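Local coordinates for protein putative sugar isomerase (Parabacteroides distasonis, PDB 3LMZ) that probably acts as a sugar isomerase or a related enzyme on a xylose isomerase-like TIM barrel, its substrate not being established, at residues P17-A23 with Y224-L230; L54-D60 with Y97-V101; V118-K123 with L154-I158; H166-N170 with V193-K198. All coordinates share one frame; numbering follows the deposited sequence.

How the interactions relate
The four contacts sample different levels of one TIM barrel. Interaction 1 pairs the first strand of the chain, 19-22, with the last, 227-230, and its centre lies about 7 Å from the chain centre; the other three are nested within the loop it closes. Those three follow one another in series, their centres 17 to 19 Å from that of the chain, each fastening a loop to a helix: 54-60 to helix 88-101, 118-123 of helix 115-125 to 154-158, and helix 164-169 to 193-198. No two contacts touch. Centres of interactions 2 and 4 are about 34 Å apart, so the strand pairing that closes the barrel lies near the centre and the loop-helix contacts are spread round its periphery.

Interaction 1 (P17-A23 with Y224-L230); sequences PFHLGMA and YTGMCSL
His19 bonds through its N to Gly226 O and through its O to Cys228 N (2.8 Å), the staggered pairing of parallel strands, which here joins the first strand of a barrel to its last. Three more such bonds continue the seam: Gly21 N to Cys228 O (2.8 Å), Leu230 N to Gly21 O and Ala23 N to Leu230 O. These last three donors stand above the planes of their carbonyls, the Ala23 N bond 43° out. Alongside these bonds, Thr225 CA and Ser229 CA direct C-H groups at Pro17 O and Gly21 O.

Near the start of the strands side chains and a water join in. Water 1 joins His19 NE2 (2.6 Å) to Thr225 O, to which it donates, at the imidazole edge. Tyr224 OH donates to Met227 O (2.7 Å) within its own segment. Deeper in the strand, Ser229 OG is hydrogen-bonded to Tyr78 OH.

Phe18 offers its ring to sulfur: in the conformer described, Cys228 SG sits 3.8 Å from the ring centroid, over one face. The ring gets there because CG lies between the backbone N and carbonyl carbon (chi1 73°). An alanine at Phe18 is likely to deprive the Cys228 sulfur of its aromatic cover and open a gap against Ile216 and Met219 of helix 212-221. Farther along, Met22 SE, in the conformer described, lies 3.9 Å from Leu230 CB. The chemistry thus implies closure written mainly in main-chain bonds, with sulfur and hydrocarbon packing sealing the side toward the outer helices.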
loop_
_atom_site.group_PDB
_atom_site.type_symbol
_atom_site.label_atom_id
_atom_site.label_comp_id
_atom_site.label_asym_id
_atom_site.label_seq_id
_atom_site.Cartn_x
_atom_site.Cartn_y
_atom_site.Cartn_z
ATOM N N PRO A 17 -16.483 -2.934 11.435
ATOM C CA PRO A 17 -16.515 -3.443 12.826
ATOM C C PRO A 17 -15.223 -4.076 13.345
ATOM O O PRO A 17 -15.073 -4.300 14.559
ATOM C CB PRO A 17 -17.587 -4.522 12.759
ATOM C CG PRO A 17 -17.503 -5.059 11.356
ATOM C CD PRO A 17 -17.153 -3.837 10.479
ATOM N N PHE A 18 -14.389 -4.495 12.401
ATOM C CA PHE A 18 -13.137 -5.151 12.680
ATOM C C PHE A 18 -12.004 -4.146 12.937
ATOM O O PHE A 18 -12.113 -2.972 12.615
ATOM C CB PHE A 18 -12.782 -6.114 11.520
ATOM C CG PHE A 18 -12.330 -5.396 10.285
ATOM C CD1 PHE A 18 -11.054 -4.870 10.194
ATOM C CD2 PHE A 18 -13.180 -5.197 9.251
ATOM C CE1 PHE A 18 -10.641 -4.156 9.084
ATOM C CE2 PHE A 18 -12.699 -4.448 8.066
ATOM C CZ PHE A 18 -11.474 -3.978 8.042
ATOM N N HIS A 19 -10.895 -4.654 13.456
ATOM C CA HIS A 19 -9.704 -3.860 13.728
ATOM C C HIS A 19 -8.519 -4.429 12.929
ATOM O O HIS A 19 -8.274 -5.632 12.911
ATOM C CB HIS A 19 -9.386 -3.929 15.193
ATOM C CG HIS A 19 -10.544 -3.591 16.070
ATOM N ND1 HIS A 19 -10.897 -2.289 16.322
ATOM C CD2 HIS A 19 -11.453 -4.373 16.711
ATOM C CE1 HIS A 19 -11.954 -2.282 17.117
ATOM N NE2 HIS A 19 -12.317 -3.528 17.359
ATOM N N LEU A 20 -7.751 -3.564 12.286
ATOM C CA LEU A 20 -6.562 -3.929 11.551
ATOM C C LEU A 20 -5.388 -4.177 12.510
ATOM O O LEU A 20 -5.046 -3.339 13.360
ATOM C CB LEU A 20 -6.191 -2.801 10.575
ATOM C CG LEU A 20 -4.973 -3.038 9.680
ATOM C CD1 LEU A 20 -5.085 -4.319 8.836
ATOM C CD2 LEU A 20 -4.750 -1.873 8.695
ATOM N N GLY A 21 -4.741 -5.329 12.333
ATOM C CA GLY A 21 -3.560 -5.658 13.130
ATOM C C GLY A 21 -2.482 -6.323 12.314
ATOM O O GLY A 21 -2.572 -6.444 11.082
HETATM N N MSE A 22 -1.429 -6.734 13.013
HETATM C CA MSE A 22 -0.360 -7.517 12.426
HETATM C C MSE A 22 -0.157 -8.799 13.218
HETATM O O MSE A 22 -0.091 -8.821 14.425
HETATM C CB MSE A 22 0.948 -6.725 12.410
HETATM C CG MSE A 22 2.053 -7.386 11.586
HETATM SE SE MSE A 22 1.800 -6.766 9.746
HETATM C CE MSE A 22 2.503 -5.009 9.908
ATOM N N ALA A 23 -0.001 -9.856 12.435
ATOM C CA ALA A 23 0.299 -11.178 12.953
ATOM C C ALA A 23 1.841 -11.184 13.179
ATOM O O ALA A 23 2.601 -10.666 12.332
ATOM C CB ALA A 23 -0.137 -12.263 11.878
ATOM N N TYR A 224 -18.380 -9.077 12.484
ATOM C CA TYR A 224 -17.079 -9.490 12.999
ATOM C C TYR A 224 -16.311 -8.336 13.668
ATOM O O TYR A 224 -15.913 -7.371 13.017
ATOM C CB TYR A 224 -16.245 -10.182 11.899
ATOM C CG TYR A 224 -14.850 -10.560 12.390
ATOM C CD1 TYR A 224 -14.677 -11.619 13.275
ATOM C CD2 TYR A 224 -13.725 -9.876 11.935
ATOM C CE1 TYR A 224 -13.423 -11.959 13.760
ATOM C CE2 TYR A 224 -12.407 -10.216 12.384
ATOM C CZ TYR A 224 -12.287 -11.286 13.332
ATOM O OH TYR A 224 -11.027 -11.698 13.804
ATOM N N THR A 225 -16.091 -8.440 14.986
ATOM C CA THR A 225 -15.490 -7.354 15.752
ATOM C C THR A 225 -14.082 -7.696 16.244
ATOM O O THR A 225 -13.512 -6.961 17.055
ATOM C CB THR A 225 -16.372 -6.912 16.935
ATOM O OG1 THR A 225 -16.522 -8.027 17.793
ATOM C CG2 THR A 225 -17.744 -6.393 16.479
ATOM N N GLY A 226 -13.538 -8.794 15.739
ATOM C CA GLY A 226 -12.163 -9.142 16.017
ATOM C C GLY A 226 -11.187 -8.434 15.129
ATOM O O GLY A 226 -11.483 -7.399 14.497
HETATM N N MSE A 227 -9.968 -8.968 15.146
HETATM C CA MSE A 227 -8.864 -8.377 14.426
HETATM C C MSE A 227 -8.679 -9.132 13.114
HETATM O O MSE A 227 -8.888 -10.319 12.989
HETATM C CB MSE A 227 -7.532 -8.447 15.175
HETATM C CG MSE A 227 -7.328 -7.317 16.171
HETATM SE SE MSE A 227 -8.781 -7.300 17.484
HETATM C CE MSE A 227 -8.115 -5.887 18.583
ATOM N N CYS A 228 -8.252 -8.349 12.119
ATOM C CA CYS A 228 -7.841 -8.825 10.797
ATOM C C CYS A 228 -6.362 -8.473 10.837
ATOM O O CYS A 228 -6.002 -7.298 10.773
ATOM C CB CYS A 228 -8.544 -8.033 9.681
ATOM S SG CYS A 228 -10.312 -8.135 9.565
ATOM N N SER A 229 -5.536 -9.507 10.994
ATOM C CA SER A 229 -4.107 -9.396 11.254
ATOM C C SER A 229 -3.316 -9.868 10.046
ATOM O O SER A 229 -3.480 -10.996 9.565
ATOM C CB SER A 229 -3.766 -10.199 12.491
ATOM O OG SER A 229 -4.249 -9.434 13.594
ATOM N N LEU A 230 -2.527 -8.959 9.475
ATOM C CA LEU A 230 -1.753 -9.311 8.310
ATOM C C LEU A 230 -0.643 -10.266 8.625
ATOM O O LEU A 230 0.186 -10.026 9.490
ATOM C CB LEU A 230 -1.171 -8.044 7.612
ATOM C CG LEU A 230 -0.212 -8.296 6.447
ATOM C CD1 LEU A 230 -0.899 -8.959 5.282
ATOM C CD2 LEU A 230 0.532 -6.988 6.021
HETATM O O HOH W 1 -14.117 -4.748 18.729
#

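Interaction 2 (L54-D60 with Y97-V101); sequences LPLNSTD and YAKRV
Leu56 lies across one face of the Tyr97 ring at about a right angle, its CG 3.7 Å from the centroid and only 9° off the ring normal, a clear CH-pi contact. Val101 CG2 covers the opposite face nearer the rim, so the phenol is sandwiched between loop and helix. With CG anti to the backbone N (chi1 166°), the ring reaches from the helix to the loop, and its OH donates in the carbonyl plane to Leu54 O (2.7 Å). A phenylalanine in its place would probably leave Leu54 O without its hydroxyl donor and the ring without its polar tie to the loop.

Arg100 supplies the second grip. Its NH1 and NH2 both bond to Ser58 O, end-on and within 1° of the guanidinium plane, and NH2 also makes a 2.8 Å salt bridge with Asp60 OD1 on the anti side of that carboxylate. Two waters complete the edge: one links NH1 of Arg100 to Leu56 O, the other links its NE to Asp60 OD1. Inside the loop, Ser58 N and OG both donate to Pro55 O, stabilising the type I turn that presents Ser58 O.

Leu54 CD2 meets Val101 CG2 tip to tip at 3.8 Å, and next to them Ile49 of strand 46-49 touches Leu54, Tyr97 and Val101. The loop therefore runs from that strand into helix 60-72 while fastened to helix 88-101, with Val80 and Ile83 of strand 76-85 also packed on Tyr97.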
loop_
_atom_site.group_PDB
_atom_site.type_symbol
_atom_site.label_atom_id
_atom_site.label_comp_id
_atom_site.label_asym_id
_atom_site.label_seq_id
_atom_site.Cartn_x
_atom_site.Cartn_y
_atom_site.Cartn_z
ATOM N N LEU A 54 8.150 -12.058 22.846
ATOM C CA LEU A 54 7.906 -12.105 24.280
ATOM C C LEU A 54 7.875 -13.583 24.694
ATOM O O LEU A 54 6.805 -14.232 24.666
ATOM C CB LEU A 54 6.608 -11.424 24.652
ATOM C CG LEU A 54 6.307 -11.274 26.153
ATOM C CD1 LEU A 54 7.356 -10.386 26.830
ATOM C CD2 LEU A 54 4.884 -10.740 26.395
ATOM N N PRO A 55 9.027 -14.115 25.066
ATOM C CA PRO A 55 9.081 -15.530 25.446
ATOM C C PRO A 55 8.155 -15.879 26.596
ATOM O O PRO A 55 7.918 -15.037 27.485
ATOM C CB PRO A 55 10.536 -15.749 25.814
ATOM C CG PRO A 55 11.250 -14.696 25.013
ATOM C CD PRO A 55 10.363 -13.515 25.055
ATOM N N LEU A 56 7.698 -17.138 26.599
ATOM C CA LEU A 56 6.728 -17.592 27.571
ATOM C C LEU A 56 7.238 -17.501 29.024
ATOM O O LEU A 56 6.444 -17.338 29.928
ATOM C CB LEU A 56 6.203 -18.980 27.237
ATOM C CG LEU A 56 5.012 -18.997 26.281
ATOM C CD1 LEU A 56 5.406 -18.471 24.883
ATOM C CD2 LEU A 56 4.387 -20.426 26.272
ATOM N N ASN A 57 8.531 -17.565 29.248
ATOM C CA ASN A 57 9.048 -17.483 30.601
ATOM C C ASN A 57 9.533 -16.085 30.956
ATOM O O ASN A 57 10.299 -15.929 31.892
ATOM C CB ASN A 57 10.119 -18.562 30.813
ATOM C CG ASN A 57 9.500 -19.940 30.840
ATOM O OD1 ASN A 57 8.549 -20.176 31.584
ATOM N ND2 ASN A 57 9.976 -20.827 29.975
ATOM N N SER A 58 9.111 -15.070 30.194
ATOM C CA SER A 58 9.470 -13.708 30.519
ATOM C C SER A 58 9.044 -13.373 31.944
ATOM O O SER A 58 7.998 -13.874 32.431
ATOM C CB SER A 58 8.893 -12.700 29.503
ATOM O OG SER A 58 9.404 -12.916 28.214
ATOM N N THR A 59 9.845 -12.574 32.636
ATOM C CA THR A 59 9.511 -12.178 33.991
ATOM C C THR A 59 8.393 -11.158 34.024
ATOM O O THR A 59 8.081 -10.496 32.997
ATOM C CB THR A 59 10.756 -11.556 34.725
ATOM O OG1 THR A 59 11.036 -10.302 34.091
ATOM C CG2 THR A 59 11.975 -12.460 34.699
ATOM N N ASP A 60 7.851 -10.929 35.203
ATOM C CA ASP A 60 6.802 -9.895 35.342
ATOM C C ASP A 60 7.334 -8.546 34.857
ATOM O O ASP A 60 6.639 -7.791 34.154
ATOM C CB ASP A 60 6.295 -9.763 36.764
ATOM C CG ASP A 60 5.497 -10.946 37.238
ATOM O OD1 ASP A 60 5.223 -11.853 36.462
ATOM O OD2 ASP A 60 5.107 -10.927 38.419
ATOM N N TYR A 97 0.559 -18.054 30.738
ATOM C CA TYR A 97 1.235 -16.961 30.023
ATOM C C TYR A 97 0.235 -15.906 29.534
ATOM O O TYR A 97 0.384 -14.707 29.806
ATOM C CB TYR A 97 1.995 -17.584 28.883
ATOM C CG TYR A 97 2.515 -16.638 27.796
ATOM C CD1 TYR A 97 3.617 -15.818 28.010
ATOM C CD2 TYR A 97 2.025 -16.748 26.498
ATOM C CE1 TYR A 97 4.159 -15.057 26.964
ATOM C CE2 TYR A 97 2.544 -15.983 25.429
ATOM C CZ TYR A 97 3.607 -15.168 25.646
ATOM O OH TYR A 97 4.145 -14.512 24.557
ATOM N N ALA A 98 -0.873 -16.347 28.909
ATOM C CA ALA A 98 -1.872 -15.373 28.498
ATOM C C ALA A 98 -2.367 -14.490 29.665
ATOM O O ALA A 98 -2.534 -13.304 29.552
ATOM C CB ALA A 98 -3.014 -16.028 27.804
ATOM N N LYS A 99 -2.600 -15.147 30.792
ATOM C CA LYS A 99 -3.094 -14.410 31.955
ATOM C C LYS A 99 -2.057 -13.406 32.431
ATOM O O LYS A 99 -2.382 -12.261 32.780
ATOM C CB LYS A 99 -3.448 -15.398 33.086
ATOM C CG LYS A 99 -3.973 -14.743 34.364
ATOM C CD LYS A 99 -4.572 -15.748 35.343
ATOM C CE LYS A 99 -5.093 -15.066 36.602
ATOM N NZ LYS A 99 -5.697 -16.046 37.546
ATOM N N ARG A 100 -0.801 -13.850 32.473
ATOM C CA ARG A 100 0.295 -12.976 32.919
ATOM C C ARG A 100 0.493 -11.762 31.981
ATOM O O ARG A 100 0.874 -10.698 32.402
ATOM C CB ARG A 100 1.595 -13.753 33.012
ATOM C CG ARG A 100 1.609 -14.781 34.148
ATOM C CD ARG A 100 2.910 -15.590 34.284
ATOM N NE ARG A 100 4.009 -14.731 34.664
ATOM C CZ ARG A 100 5.130 -14.514 33.953
ATOM N NH1 ARG A 100 5.397 -15.199 32.825
ATOM N NH2 ARG A 100 5.997 -13.638 34.431
ATOM N N VAL A 101 0.249 -11.974 30.693
ATOM C CA VAL A 101 0.448 -10.956 29.641
ATOM C C VAL A 101 -0.794 -10.058 29.596
ATOM O O VAL A 101 -0.744 -8.981 29.028
ATOM C CB VAL A 101 0.739 -11.634 28.255
ATOM C CG1 VAL A 101 0.795 -10.636 27.110
ATOM C CG2 VAL A 101 2.094 -12.338 28.329
HETATM O O HOH W 2 4.225 -17.379 31.480
HETATM O O HOH W 3 3.423 -13.834 37.378
#

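Interaction 3 (V118-K123 with L154-I158); sequences VDKKVK and LDPRI
The guanidinium of Arg157 lies with one face against the backbone of helix 115-125, Val122 O standing 3.6 Å above the plane over its centre, while its edge is taken by the Asp155 carboxylate and water 4. The grip on Asp155 is side-on: NE donates to OD1 and NH2 of Arg157 to OD2 (2.9 Å), the latter nearly straight at 175°. Water 4 accepts from NH1 and donates to Lys123 O, and Asp126 pairs with the same NH1.

The carboxylates of Asp119 and Asp155, bridged rather than touching, have planes 76° apart. Lys123 NZ sits between them, 2.8 Å from Asp119 OD1 and 2.8 Å from Asp155 OD2, using the anti lone pair of the latter. A bend at the end of the lysine chain (chi4 61°) turns the ammonium back to both acids. Asp119 OD2 meanwhile accepts from Asp155 N at 2.9 Å, so each acid has both oxygens engaged; the lysine between them, with Arg157 on Asp155, probably offsets their like charges.

On the apolar side of the contact, Ile158 CD1 packs 3.6 Å from Asp119 CA and 3.9 Å from Val118 CG1, and Val122 CG2 rests on Ile158 CG1.

Asp155 OD1 also accepts from Arg157 N, closing an Asx turn within the type I turn 155-158. The whole is a four-residue salt-bridge network on a TIM-barrel periphery, tying a helix to the loop that leads into strand 158-163.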
loop_
_atom_site.group_PDB
_atom_site.type_symbol
_atom_site.label_atom_id
_atom_site.label_comp_id
_atom_site.label_asym_id
_atom_site.label_seq_id
_atom_site.Cartn_x
_atom_site.Cartn_y
_atom_site.Cartn_z
ATOM N N VAL A 118 -8.324 -28.218 26.194
ATOM C CA VAL A 118 -8.557 -26.809 25.857
ATOM C C VAL A 118 -9.930 -26.330 26.360
ATOM O O VAL A 118 -10.047 -25.268 26.953
ATOM C CB VAL A 118 -8.442 -26.566 24.344
ATOM C CG1 VAL A 118 -8.819 -25.080 24.011
ATOM C CG2 VAL A 118 -7.015 -26.857 23.868
ATOM N N ASP A 119 -10.936 -27.176 26.198
ATOM C CA ASP A 119 -12.285 -26.925 26.724
ATOM C C ASP A 119 -12.272 -26.661 28.229
ATOM O O ASP A 119 -12.807 -25.656 28.734
ATOM C CB ASP A 119 -13.227 -28.051 26.331
ATOM C CG ASP A 119 -14.661 -27.772 26.688
ATOM O OD1 ASP A 119 -14.966 -27.781 27.920
ATOM O OD2 ASP A 119 -15.490 -27.687 25.773
ATOM N N LYS A 120 -11.616 -27.549 28.979
ATOM C CA LYS A 120 -11.433 -27.383 30.425
ATOM C C LYS A 120 -10.762 -26.042 30.746
ATOM O O LYS A 120 -11.183 -25.294 31.658
ATOM C CB LYS A 120 -10.553 -28.540 30.979
ATOM C CG LYS A 120 -10.420 -28.584 32.450
ATOM C CD LYS A 120 -9.381 -29.632 32.900
ATOM C CE LYS A 120 -9.975 -30.767 33.561
ATOM N NZ LYS A 120 -8.905 -31.711 34.031
ATOM N N LYS A 121 -9.740 -25.659 29.966
ATOM C CA LYS A 121 -8.963 -24.461 30.263
ATOM C C LYS A 121 -9.712 -23.159 29.891
ATOM O O LYS A 121 -9.665 -22.205 30.680
ATOM C CB LYS A 121 -7.578 -24.546 29.589
ATOM C CG LYS A 121 -6.642 -25.553 30.296
ATOM C CD LYS A 121 -6.088 -24.937 31.593
ATOM C CE LYS A 121 -5.379 -25.902 32.497
ATOM N NZ LYS A 121 -4.718 -25.146 33.641
ATOM N N VAL A 122 -10.505 -23.175 28.819
ATOM C CA VAL A 122 -11.270 -21.990 28.531
ATOM C C VAL A 122 -12.301 -21.776 29.628
ATOM O O VAL A 122 -12.579 -20.609 29.950
ATOM C CB VAL A 122 -11.951 -21.896 27.106
ATOM C CG1 VAL A 122 -10.925 -21.932 25.970
ATOM C CG2 VAL A 122 -12.965 -22.971 26.869
ATOM N N LYS A 123 -12.840 -22.841 30.258
ATOM C CA LYS A 123 -13.767 -22.685 31.388
ATOM C C LYS A 123 -13.075 -22.121 32.624
ATOM O O LYS A 123 -13.617 -21.288 33.327
ATOM C CB LYS A 123 -14.401 -24.040 31.699
ATOM C CG LYS A 123 -15.426 -24.460 30.650
ATOM C CD LYS A 123 -15.969 -25.873 30.916
ATOM C CE LYS A 123 -17.242 -26.183 30.150
ATOM N NZ LYS A 123 -17.125 -26.133 28.624
ATOM N N LEU A 154 -18.176 -28.296 21.326
ATOM C CA LEU A 154 -17.402 -27.965 22.500
ATOM C C LEU A 154 -17.756 -26.545 23.000
ATOM O O LEU A 154 -18.658 -25.902 22.475
ATOM C CB LEU A 154 -15.906 -28.086 22.219
ATOM C CG LEU A 154 -15.454 -29.477 21.733
ATOM C CD1 LEU A 154 -13.950 -29.466 21.531
ATOM C CD2 LEU A 154 -15.930 -30.600 22.716
ATOM N N ASP A 155 -17.049 -26.063 23.996
ATOM C CA ASP A 155 -17.360 -24.787 24.595
ATOM C C ASP A 155 -17.427 -23.694 23.492
ATOM O O ASP A 155 -16.596 -23.678 22.575
ATOM C CB ASP A 155 -16.239 -24.433 25.574
ATOM C CG ASP A 155 -16.584 -23.289 26.481
ATOM O OD1 ASP A 155 -16.579 -22.139 25.968
ATOM O OD2 ASP A 155 -16.906 -23.542 27.677
ATOM N N PRO A 156 -18.401 -22.776 23.612
ATOM C CA PRO A 156 -18.550 -21.697 22.643
ATOM C C PRO A 156 -17.325 -20.794 22.484
ATOM O O PRO A 156 -17.206 -20.089 21.460
ATOM C CB PRO A 156 -19.704 -20.909 23.207
ATOM C CG PRO A 156 -20.474 -21.839 23.966
ATOM C CD PRO A 156 -19.519 -22.813 24.568
ATOM N N ARG A 157 -16.421 -20.761 23.486
ATOM C CA ARG A 157 -15.218 -19.958 23.434
ATOM C C ARG A 157 -14.040 -20.536 22.619
ATOM O O ARG A 157 -13.014 -19.898 22.496
ATOM C CB ARG A 157 -14.795 -19.608 24.857
ATOM C CG ARG A 157 -15.733 -18.649 25.579
ATOM C CD ARG A 157 -15.493 -18.627 27.062
ATOM N NE ARG A 157 -15.882 -19.899 27.679
ATOM C CZ ARG A 157 -16.045 -20.097 28.976
ATOM N NH1 ARG A 157 -15.882 -19.112 29.865
ATOM N NH2 ARG A 157 -16.447 -21.294 29.427
ATOM N N ILE A 158 -14.221 -21.743 22.072
ATOM C CA ILE A 158 -13.264 -22.373 21.210
ATOM C C ILE A 158 -13.714 -22.226 19.758
ATOM O O ILE A 158 -14.816 -22.555 19.385
ATOM C CB ILE A 158 -13.069 -23.845 21.513
ATOM C CG1 ILE A 158 -12.723 -24.082 22.984
ATOM C CG2 ILE A 158 -11.978 -24.365 20.605
ATOM C CD1 ILE A 158 -12.684 -25.578 23.418
HETATM O O HOH W 4 -15.642 -19.573 32.770
#

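Interaction 4 (H166-N170 with V193-K198); sequences HDLRN and VTDSSK
Arg169 NH2 donates to Lys198 O at 2.9 Å, on a lone pair in the carbonyl plane and at the guanidinium edge; it is the one hydrogen bond across this contact. The aliphatic part of the same arginine packs against the loop, CD lying 3.8 Å from Val193 CG1 and CG of Arg169 3.4 Å from Ser197 O. Beside it, Leu168 CD2 meets Val193 CG2 at 3.7 Å, and Leu168 CG rests on Ser196 CB. The leucine carbonyl also lies close to the loop, its O 3.3 Å from Ser196 CA.

A bend at chi3 (60°) in Arg169, after an extended chi2, brings its head round to the lysine carbonyl. In the next shell Asp137 forms a salt bridge with NH2 and Gly200 O accepts from NE, while NH1 makes a weak bond to His166 ND1. Ser197 OG donates to Asp195 OD2 (2.7 Å), bracing the loop around the inverse gamma turn centred on Ser196. Val7 of the second subunit packs on Leu168 and Ser196.

Arg169 thus divides its donors among Lys198 O, Gly200 O, Asp137 and, weakly, His166, which implies that segment 193-198 is held to helix 164-169 by one polar bond to its main chain together with packing on Val193 and Ser196.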
loop_
_atom_site.group_PDB
_atom_site.type_symbol
_atom_site.label_atom_id
_atom_site.label_comp_id
_atom_site.label_asym_id
_atom_site.label_seq_id
_atom_site.Cartn_x
_atom_site.Cartn_y
_atom_site.Cartn_z
ATOM N N HIS A 166 -4.852 -19.586 3.564
ATOM C CA HIS A 166 -4.820 -21.042 3.677
ATOM C C HIS A 166 -6.168 -21.700 3.363
ATOM O O HIS A 166 -6.203 -22.776 2.746
ATOM C CB HIS A 166 -4.329 -21.475 5.049
ATOM C CG HIS A 166 -2.887 -21.197 5.253
ATOM N ND1 HIS A 166 -1.956 -21.356 4.236
ATOM C CD2 HIS A 166 -2.198 -20.792 6.349
ATOM C CE1 HIS A 166 -0.756 -21.059 4.709
ATOM N NE2 HIS A 166 -0.877 -20.701 5.977
ATOM N N ASP A 167 -7.256 -21.057 3.735
ATOM C CA ASP A 167 -8.577 -21.577 3.413
ATOM C C ASP A 167 -8.755 -21.658 1.884
ATOM O O ASP A 167 -9.194 -22.670 1.367
ATOM C CB ASP A 167 -9.653 -20.696 4.069
ATOM C CG ASP A 167 -10.965 -21.446 4.403
ATOM O OD1 ASP A 167 -10.936 -22.578 4.931
ATOM O OD2 ASP A 167 -12.002 -20.790 4.167
ATOM N N LEU A 168 -8.410 -20.572 1.178
ATOM C CA LEU A 168 -8.591 -20.542 -0.253
ATOM C C LEU A 168 -7.678 -21.582 -0.903
ATOM O O LEU A 168 -8.062 -22.254 -1.861
ATOM C CB LEU A 168 -8.402 -19.168 -0.861
ATOM C CG LEU A 168 -8.854 -18.963 -2.334
ATOM C CD1 LEU A 168 -10.358 -18.776 -2.469
ATOM C CD2 LEU A 168 -8.154 -17.757 -2.990
ATOM N N ARG A 169 -6.453 -21.741 -0.388
ATOM C CA ARG A 169 -5.516 -22.743 -0.935
ATOM C C ARG A 169 -6.017 -24.163 -0.729
ATOM O O ARG A 169 -5.633 -25.056 -1.526
ATOM C CB ARG A 169 -4.139 -22.601 -0.341
ATOM C CG ARG A 169 -3.430 -21.348 -0.844
ATOM C CD ARG A 169 -2.062 -21.169 -0.155
ATOM N NE ARG A 169 -1.202 -22.309 -0.412
ATOM C CZ ARG A 169 -0.852 -23.236 0.493
ATOM N NH1 ARG A 169 -1.240 -23.158 1.740
ATOM N NH2 ARG A 169 -0.068 -24.261 0.117
ATOM N N ASN A 170 -6.848 -24.392 0.285
ATOM C CA ASN A 170 -7.489 -25.676 0.441
ATOM C C ASN A 170 -8.707 -25.853 -0.489
ATOM O O ASN A 170 -9.385 -26.917 -0.394
ATOM C CB ASN A 170 -7.910 -25.962 1.890
ATOM C CG ASN A 170 -7.847 -27.437 2.213
ATOM O OD1 ASN A 170 -6.824 -28.090 1.972
ATOM N ND2 ASN A 170 -8.946 -27.976 2.737
ATOM N N VAL A 193 -3.027 -14.832 -1.955
ATOM C CA VAL A 193 -2.430 -16.027 -2.577
ATOM C C VAL A 193 -2.649 -15.999 -4.083
ATOM O O VAL A 193 -3.640 -15.442 -4.565
ATOM C CB VAL A 193 -3.034 -17.335 -1.913
ATOM C CG1 VAL A 193 -2.562 -17.416 -0.435
ATOM C CG2 VAL A 193 -4.577 -17.430 -2.092
ATOM N N THR A 194 -1.808 -16.735 -4.833
ATOM C CA THR A 194 -1.824 -16.675 -6.305
ATOM C C THR A 194 -2.788 -17.704 -6.930
ATOM O O THR A 194 -3.094 -17.617 -8.104
ATOM C CB THR A 194 -0.430 -16.881 -6.881
ATOM O OG1 THR A 194 0.033 -18.190 -6.498
ATOM C CG2 THR A 194 0.556 -15.824 -6.328
ATOM N N ASP A 195 -3.278 -18.640 -6.119
ATOM C CA ASP A 195 -4.195 -19.652 -6.630
ATOM C C ASP A 195 -4.952 -20.285 -5.491
ATOM O O ASP A 195 -4.435 -20.319 -4.357
ATOM C CB ASP A 195 -3.441 -20.765 -7.426
ATOM C CG ASP A 195 -4.349 -21.609 -8.268
ATOM O OD1 ASP A 195 -5.440 -21.145 -8.660
ATOM O OD2 ASP A 195 -3.973 -22.759 -8.545
ATOM N N SER A 196 -6.144 -20.777 -5.783
ATOM C CA SER A 196 -6.970 -21.530 -4.840
ATOM C C SER A 196 -6.592 -23.028 -4.852
ATOM O O SER A 196 -7.452 -23.906 -5.026
ATOM C CB SER A 196 -8.449 -21.338 -5.211
ATOM O OG SER A 196 -8.686 -21.631 -6.595
ATOM N N SER A 197 -5.320 -23.313 -4.599
ATOM C CA SER A 197 -4.756 -24.657 -4.574
ATOM C C SER A 197 -3.502 -24.667 -3.752
ATOM O O SER A 197 -2.976 -23.633 -3.380
ATOM C CB SER A 197 -4.423 -25.133 -6.001
ATOM O OG SER A 197 -3.340 -24.405 -6.549
ATOM N N LYS A 198 -2.998 -25.848 -3.476
ATOM C CA LYS A 198 -1.718 -26.007 -2.774
ATOM C C LYS A 198 -0.560 -25.247 -3.446
ATOM O O LYS A 198 0.324 -24.703 -2.757
ATOM C CB LYS A 198 -1.389 -27.505 -2.551
ATOM C CG LYS A 198 -0.037 -27.748 -1.857
ATOM C CD LYS A 198 0.334 -29.246 -1.791
ATOM C CE LYS A 198 -0.223 -29.906 -0.555
ATOM N NZ LYS A 198 0.452 -31.220 -0.261
#